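Local coordinates for protein AGR_C_4470p (Agrobacterium tumefaciens str. C58, PDB 2HQV) that is of unknown function but belongs to the ChuX/HutX haem-utilisation family and so may take part in the handling of haem or its iron, at residues 74-77 and 78-82; 173-176 and 177-181. All coordinates share one frame; numbering follows the deposited sequence.

Contact 1: residues 74-77 and 78-82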
ATOM      1  N   ALA A  74       1.757  22.515  -1.925  1.00 29.80           N
ATOM      2  CA  ALA A  74       2.303  23.370  -0.873  1.00 31.06           C
ATOM      3  C   ALA A  74       2.650  22.555   0.367  1.00 30.74           C
ATOM      4  O   ALA A  74       3.701  22.753   0.990  1.00 28.54           O
ATOM      5  CB  ALA A  74       1.301  24.465  -0.507  1.00 32.89           C
ATOM      6  N   ILE A  75       1.762  21.636   0.725  1.00 30.13           N
ATOM      7  CA  ILE A  75       1.976  20.805   1.899  1.00 31.25           C
ATOM      8  C   ILE A  75       3.137  19.838   1.694  1.00 31.18           C
ATOM      9  O   ILE A  75       3.966  19.658   2.590  1.00 29.66           O
ATOM     10  CB  ILE A  75       0.673  20.061   2.276  1.00 29.93           C
ATOM     11  CG1 ILE A  75      -0.356  21.092   2.769  1.00 32.07           C
ATOM     12  CG2 ILE A  75       0.945  19.004   3.351  1.00 28.93           C
ATOM     13  CD1 ILE A  75      -1.760  20.540   3.022  1.00 34.06           C
ATOM     14  N   TRP A  76       3.210  19.227   0.516  1.00 31.00           N
ATOM     15  CA  TRP A  76       4.305  18.309   0.226  1.00 33.02           C
ATOM     16  C   TRP A  76       5.637  19.063   0.289  1.00 33.30           C
ATOM     17  O   TRP A  76       6.594  18.594   0.897  1.00 31.86           O
ATOM     18  CB  TRP A  76       4.123  17.686  -1.160  1.00 32.77           C
ATOM     19  CG  TRP A  76       5.136  16.648  -1.479  1.00 34.05           C
ATOM     20  CD1 TRP A  76       6.334  16.835  -2.108  1.00 34.64           C
ATOM     21  CD2 TRP A  76       5.063  15.251  -1.161  1.00 35.17           C
ATOM     22  NE1 TRP A  76       7.009  15.643  -2.201  1.00 35.30           N
ATOM     23  CE2 TRP A  76       6.258  14.655  -1.624  1.00 35.44           C
ATOM     24  CE3 TRP A  76       4.108  14.447  -0.521  1.00 34.98           C
ATOM     25  CZ2 TRP A  76       6.520  13.284  -1.480  1.00 33.47           C
ATOM     26  CZ3 TRP A  76       4.368  13.081  -0.375  1.00 33.14           C
ATOM     27  CH2 TRP A  76       5.570  12.518  -0.850  1.00 35.29           C
ATOM     28  N   ASN A  77       5.696  20.231  -0.343  1.00 33.81           N
ATOM     29  CA  ASN A  77       6.923  21.031  -0.339  1.00 37.26           C
ATOM     30  C   ASN A  77       7.298  21.388   1.099  1.00 35.47           C
ATOM     31  O   ASN A  77       8.467  21.336   1.488  1.00 33.21           O
ATOM     32  CB  ASN A  77       6.733  22.317  -1.151  1.00 40.59           C
ATOM     33  CG  ASN A  77       7.935  23.240  -1.063  1.00 47.51           C
ATOM     34  OD1 ASN A  77       9.032  22.891  -1.502  1.00 50.93           O
ATOM     35  ND2 ASN A  77       7.739  24.425  -0.484  1.00 49.91           N
ATOM     36  N   GLU A  78       6.290  21.746   1.880  1.00 33.52           N
ATOM     37  CA  GLU A  78       6.479  22.103   3.276  1.00 35.23           C
ATOM     38  C   GLU A  78       7.110  20.933   4.038  1.00 33.45           C
ATOM     39  O   GLU A  78       8.133  21.086   4.715  1.00 31.50           O
ATOM     40  CB  GLU A  78       5.123  22.456   3.897  1.00 39.47           C
ATOM     41  CG  GLU A  78       5.199  23.192   5.209  1.00 48.03           C
ATOM     42  CD  GLU A  78       5.681  24.620   5.036  1.00 49.59           C
ATOM     43  OE1 GLU A  78       4.914  25.451   4.503  1.00 53.09           O
ATOM     44  OE2 GLU A  78       6.829  24.904   5.425  1.00 49.05           O
HETATM   45  N   MSE A  79       6.506  19.756   3.912  1.00 29.40           N
HETATM   46  CA  MSE A  79       7.010  18.581   4.618  1.00 31.01           C
HETATM   47  C   MSE A  79       8.408  18.150   4.177  1.00 30.35           C
HETATM   48  O   MSE A  79       9.146  17.548   4.952  1.00 26.83           O
HETATM   49  CB  MSE A  79       6.028  17.417   4.470  1.00 28.72           C
HETATM   50  CG  MSE A  79       4.656  17.711   5.067  1.00 30.76           C
HETATM   51 SE   MSE A  79       3.502  16.147   5.062  1.00 38.02          SE
HETATM   52  CE  MSE A  79       3.350  15.879   3.141  1.00 31.05           C
ATOM     53  N   ARG A  80       8.774  18.455   2.936  1.00 30.48           N
ATOM     54  CA  ARG A  80      10.101  18.092   2.452  1.00 31.79           C
ATOM     55  C   ARG A  80      11.183  18.775   3.291  1.00 33.12           C
ATOM     56  O   ARG A  80      12.336  18.355   3.289  1.00 31.98           O
ATOM     57  CB  ARG A  80      10.266  18.483   0.980  1.00 33.63           C
ATOM     58  CG  ARG A  80       9.424  17.652   0.019  1.00 37.48           C
ATOM     59  CD  ARG A  80       9.801  17.941  -1.419  1.00 42.15           C
ATOM     60  NE  ARG A  80      11.233  17.756  -1.611  1.00 45.87           N
ATOM     61  CZ  ARG A  80      12.092  18.747  -1.820  1.00 50.78           C
ATOM     62  NH1 ARG A  80      11.663  20.005  -1.877  1.00 50.87           N
ATOM     63  NH2 ARG A  80      13.385  18.483  -1.947  1.00 51.69           N
ATOM     64  N   GLY A  81      10.806  19.827   4.011  1.00 34.67           N
ATOM     65  CA  GLY A  81      11.776  20.525   4.838  1.00 36.01           C
ATOM     66  C   GLY A  81      11.748  20.043   6.275  1.00 37.19           C
ATOM     67  O   GLY A  81      12.495  20.544   7.114  1.00 37.29           O
ATOM     68  N   TRP A  82      10.901  19.055   6.557  1.00 34.65           N
ATOM     69  CA  TRP A  82      10.764  18.521   7.913  1.00 35.17           C
ATOM     70  C   TRP A  82      11.839  17.520   8.314  1.00 35.15           C
ATOM     71  O   TRP A  82      11.907  17.118   9.472  1.00 34.26           O
ATOM     72  CB  TRP A  82       9.397  17.854   8.087  1.00 31.97           C
ATOM     73  CG  TRP A  82       8.207  18.777   8.067  1.00 31.59           C
ATOM     74  CD1 TRP A  82       8.191  20.111   7.756  1.00 30.58           C
ATOM     75  CD2 TRP A  82       6.848  18.415   8.346  1.00 29.98           C
ATOM     76  NE1 TRP A  82       6.906  20.596   7.824  1.00 29.31           N
ATOM     77  CE2 TRP A  82       6.061  19.579   8.184  1.00 31.71           C
ATOM     78  CE3 TRP A  82       6.218  17.218   8.716  1.00 31.19           C
ATOM     79  CZ2 TRP A  82       4.670  19.582   8.380  1.00 32.27           C
ATOM     80  CZ3 TRP A  82       4.830  17.218   8.910  1.00 29.65           C
ATOM     81  CH2 TRP A  82       4.074  18.397   8.742  1.00 30.76           C
TER

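Contact 2: residues 173-176 and 177-181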
ATOM      1  N   GLY A 173      11.967  19.746  16.745  1.00 34.57           N
ATOM      2  CA  GLY A 173      11.940  20.593  15.565  1.00 34.74           C
ATOM      3  C   GLY A 173      10.861  20.237  14.556  1.00 33.45           C
ATOM      4  O   GLY A 173      10.170  21.110  14.024  1.00 32.43           O
ATOM      5  N   GLN A 174      10.721  18.945  14.289  1.00 31.55           N
ATOM      6  CA  GLN A 174       9.731  18.459  13.333  1.00 31.10           C
ATOM      7  C   GLN A 174       8.318  18.711  13.845  1.00 28.78           C
ATOM      8  O   GLN A 174       7.455  19.185  13.111  1.00 27.55           O
ATOM      9  CB  GLN A 174       9.938  16.966  13.103  1.00 31.63           C
ATOM     10  CG  GLN A 174       9.262  16.432  11.859  1.00 33.07           C
ATOM     11  CD  GLN A 174       9.721  15.030  11.541  1.00 32.89           C
ATOM     12  OE1 GLN A 174       9.180  14.061  12.061  1.00 33.60           O
ATOM     13  NE2 GLN A 174      10.742  14.915  10.696  1.00 33.67           N
ATOM     14  N   LEU A 175       8.098  18.391  15.116  1.00 28.32           N
ATOM     15  CA  LEU A 175       6.800  18.586  15.754  1.00 29.29           C
ATOM     16  C   LEU A 175       6.345  20.033  15.634  1.00 28.97           C
ATOM     17  O   LEU A 175       5.192  20.297  15.309  1.00 27.57           O
ATOM     18  CB  LEU A 175       6.871  18.187  17.231  1.00 28.88           C
ATOM     19  CG  LEU A 175       5.594  18.406  18.049  1.00 29.90           C
ATOM     20  CD1 LEU A 175       4.427  17.664  17.397  1.00 30.73           C
ATOM     21  CD2 LEU A 175       5.811  17.919  19.479  1.00 33.54           C
ATOM     22  N   ALA A 176       7.254  20.969  15.903  1.00 30.53           N
ATOM     23  CA  ALA A 176       6.933  22.392  15.820  1.00 30.79           C
ATOM     24  C   ALA A 176       6.430  22.780  14.423  1.00 31.27           C
ATOM     25  O   ALA A 176       5.468  23.542  14.291  1.00 29.31           O
ATOM     26  CB  ALA A 176       8.163  23.232  16.190  1.00 33.24           C
ATOM     27  N   LYS A 177       7.077  22.255  13.383  1.00 28.98           N
ATOM     28  CA  LYS A 177       6.674  22.555  12.008  1.00 29.91           C
ATOM     29  C   LYS A 177       5.300  21.964  11.703  1.00 28.26           C
ATOM     30  O   LYS A 177       4.493  22.568  10.998  1.00 24.94           O
ATOM     31  CB  LYS A 177       7.707  22.008  11.014  1.00 31.94           C
ATOM     32  CG  LYS A 177       9.100  22.613  11.195  1.00 33.75           C
ATOM     33  CD  LYS A 177      10.095  22.051  10.198  1.00 37.15           C
ATOM     34  CE  LYS A 177      11.478  22.667  10.388  1.00 40.41           C
ATOM     35  NZ  LYS A 177      12.448  22.136   9.388  1.00 42.64           N
ATOM     36  N   PHE A 178       5.040  20.772  12.228  1.00 26.46           N
ATOM     37  CA  PHE A 178       3.746  20.124  12.029  1.00 27.68           C
ATOM     38  C   PHE A 178       2.650  20.999  12.661  1.00 28.66           C
ATOM     39  O   PHE A 178       1.671  21.371  12.006  1.00 29.08           O
ATOM     40  CB  PHE A 178       3.734  18.741  12.696  1.00 28.24           C
ATOM     41  CG  PHE A 178       2.356  18.145  12.828  1.00 29.15           C
ATOM     42  CD1 PHE A 178       1.798  17.401  11.794  1.00 29.29           C
ATOM     43  CD2 PHE A 178       1.597  18.369  13.973  1.00 28.40           C
ATOM     44  CE1 PHE A 178       0.502  16.887  11.895  1.00 29.59           C
ATOM     45  CE2 PHE A 178       0.295  17.858  14.081  1.00 30.52           C
ATOM     46  CZ  PHE A 178      -0.249  17.115  13.035  1.00 28.54           C
ATOM     47  N   GLU A 179       2.827  21.319  13.938  1.00 29.00           N
ATOM     48  CA  GLU A 179       1.857  22.138  14.664  1.00 29.34           C
ATOM     49  C   GLU A 179       1.615  23.472  13.957  1.00 31.55           C
ATOM     50  O   GLU A 179       0.478  23.915  13.812  1.00 31.20           O
ATOM     51  CB  GLU A 179       2.357  22.389  16.083  1.00 28.21           C
ATOM     52  CG  GLU A 179       2.699  21.113  16.846  1.00 31.25           C
ATOM     53  CD  GLU A 179       3.111  21.387  18.277  1.00 31.71           C
ATOM     54  OE1 GLU A 179       3.867  22.357  18.494  1.00 31.45           O
ATOM     55  OE2 GLU A 179       2.688  20.631  19.180  1.00 31.14           O
ATOM     56  N   GLU A 180       2.704  24.095  13.521  1.00 33.01           N
ATOM     57  CA  GLU A 180       2.671  25.370  12.817  1.00 37.64           C
ATOM     58  C   GLU A 180       1.791  25.260  11.567  1.00 35.22           C
ATOM     59  O   GLU A 180       0.863  26.042  11.371  1.00 35.13           O
ATOM     60  CB  GLU A 180       4.102  25.738  12.425  1.00 43.63           C
ATOM     61  CG  GLU A 180       4.300  27.111  11.825  1.00 51.59           C
ATOM     62  CD  GLU A 180       5.685  27.247  11.201  1.00 56.04           C
ATOM     63  OE1 GLU A 180       6.670  26.803  11.833  1.00 57.55           O
ATOM     64  OE2 GLU A 180       5.791  27.797  10.082  1.00 57.85           O
ATOM     65  N   LEU A 181       2.089  24.286  10.718  1.00 31.63           N
ATOM     66  CA  LEU A 181       1.318  24.090   9.496  1.00 30.29           C
ATOM     67  C   LEU A 181      -0.146  23.747   9.804  1.00 30.04           C
ATOM     68  O   LEU A 181      -1.067  24.335   9.220  1.00 25.75           O
ATOM     69  CB  LEU A 181       1.957  22.987   8.650  1.00 28.50           C
ATOM     70  CG  LEU A 181       1.331  22.723   7.282  1.00 27.90           C
ATOM     71  CD1 LEU A 181       1.362  24.005   6.438  1.00 29.96           C
ATOM     72  CD2 LEU A 181       2.085  21.608   6.596  1.00 30.11           C
TER

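Contact 1: residues 74-77 and 78-82
Glu-78 N, Met-79 N and Arg-80 N donate in turn to the carbonyls of Ala-74, Ile-75 and Trp-76, continuing the winding of helix 72-79 toward its end; the middle bond, Met-79 N to Ile-75 O, is 2.9 Å long and nearly straight at 167°. Arg-80 N also makes a weak bond of 3.2 Å to Asn-77 O, and a type I turn from Met-79 to Trp-82 leads the chain off the helix. Met-79, a selenomethionine, bends at its last torsion (chi3 -64°), which swings CE back to 3.9 Å from Ile-75 CG2 and 4.0 Å from Trp-76 CE3. This is the inner face of a helix lying on an antiparallel sheet of the ChuX/HutX family domain: Ile-75 and Met-79 both rest on Phe-149 of strand 142-151. Within the turn, Met-79 CG sits 3.6 Å above one face of the Trp-82 ring, toward its rim. On another flank the aliphatic CG and CD of Arg-80 touch the Trp-76 indole obliquely, CD 3.7 Å from NE1; the guanidinium beyond them is turned 20° from the ring plane, its NE weakly bonded to Leu-102 O. The indole N-H bonds to Pro-103 O, which helps fix the ring's rotation. Asn-77 OD1 lies in the guanidinium plane, 3.9 Å from Arg-80 NH1.

Contact 2: residues 173-176 and 177-181
Gly-173 O accepts a weak, long bond of 3.4 Å from Lys-177 N, and the lysine's CG lies equally near the same oxygen. The lysine chain runs fully extended beyond CG and carries NZ to Gly-81 O. At Gln-174 the backbone carbonyl takes the N-H of Phe-178 in its own plane at 3.0 Å, while the side chain leaves the helix: its OE1 accepts from Arg-163 N, and its NE2 donates to the carbonyls of Trp-82 and Glu-84. Leu-175 O receives Glu-179 N at 2.9 Å in an almost perfectly straight bond (178°), and the same oxygen lies near the plane of the Phe-178 ring, at its edge. The leucine's CG stands anti to the backbone N (chi1 177°), and its branched end meets the carboxylate of Glu-179, with Leu-175 CG 3.8 Å from Glu-179 OE2. Leu-175 CD1 reaches Phe-178 CD2 more loosely, at 4.5 Å. Ala-176 closes the series, its O accepting Glu-180 N at 2.9 Å. Helix 172-185 is amphipathic: Phe-178 packs on Cys-145 and Val-147 of strand 142-151, whereas Ala-176, Lys-177 and Glu-180 are exposed. The salt bridge of Glu-179 OE2 with Arg-143 of that strand would favour a charged carboxylate, while Leu-175, which touches both residues, probably limits the pair's access to water.

Contact 1, near the end of helix 72-79, comes well before contact 2, in helix 172-185 near the C-terminus; their centres lie about 11 Å apart, on the same side of the chain's centre. The strands of the six-stranded antiparallel sheet after 64-68 come between them in sequence. Both helices rest on its strands 129-139 and 142-151, Phe-134 meeting Ile-75 from one and Phe-178 and Leu-181 from the other. The two contacts also touch directly, through the turn after the first helix: Trp-82 CH2 lies 3.7 Å from Phe-178 CA, and Trp-82 NE1 3.6 Å from Lys-177 CB. That turn is thereby tied to the last helix, joining parts of the ChuX/HutX family region that are far apart in sequence.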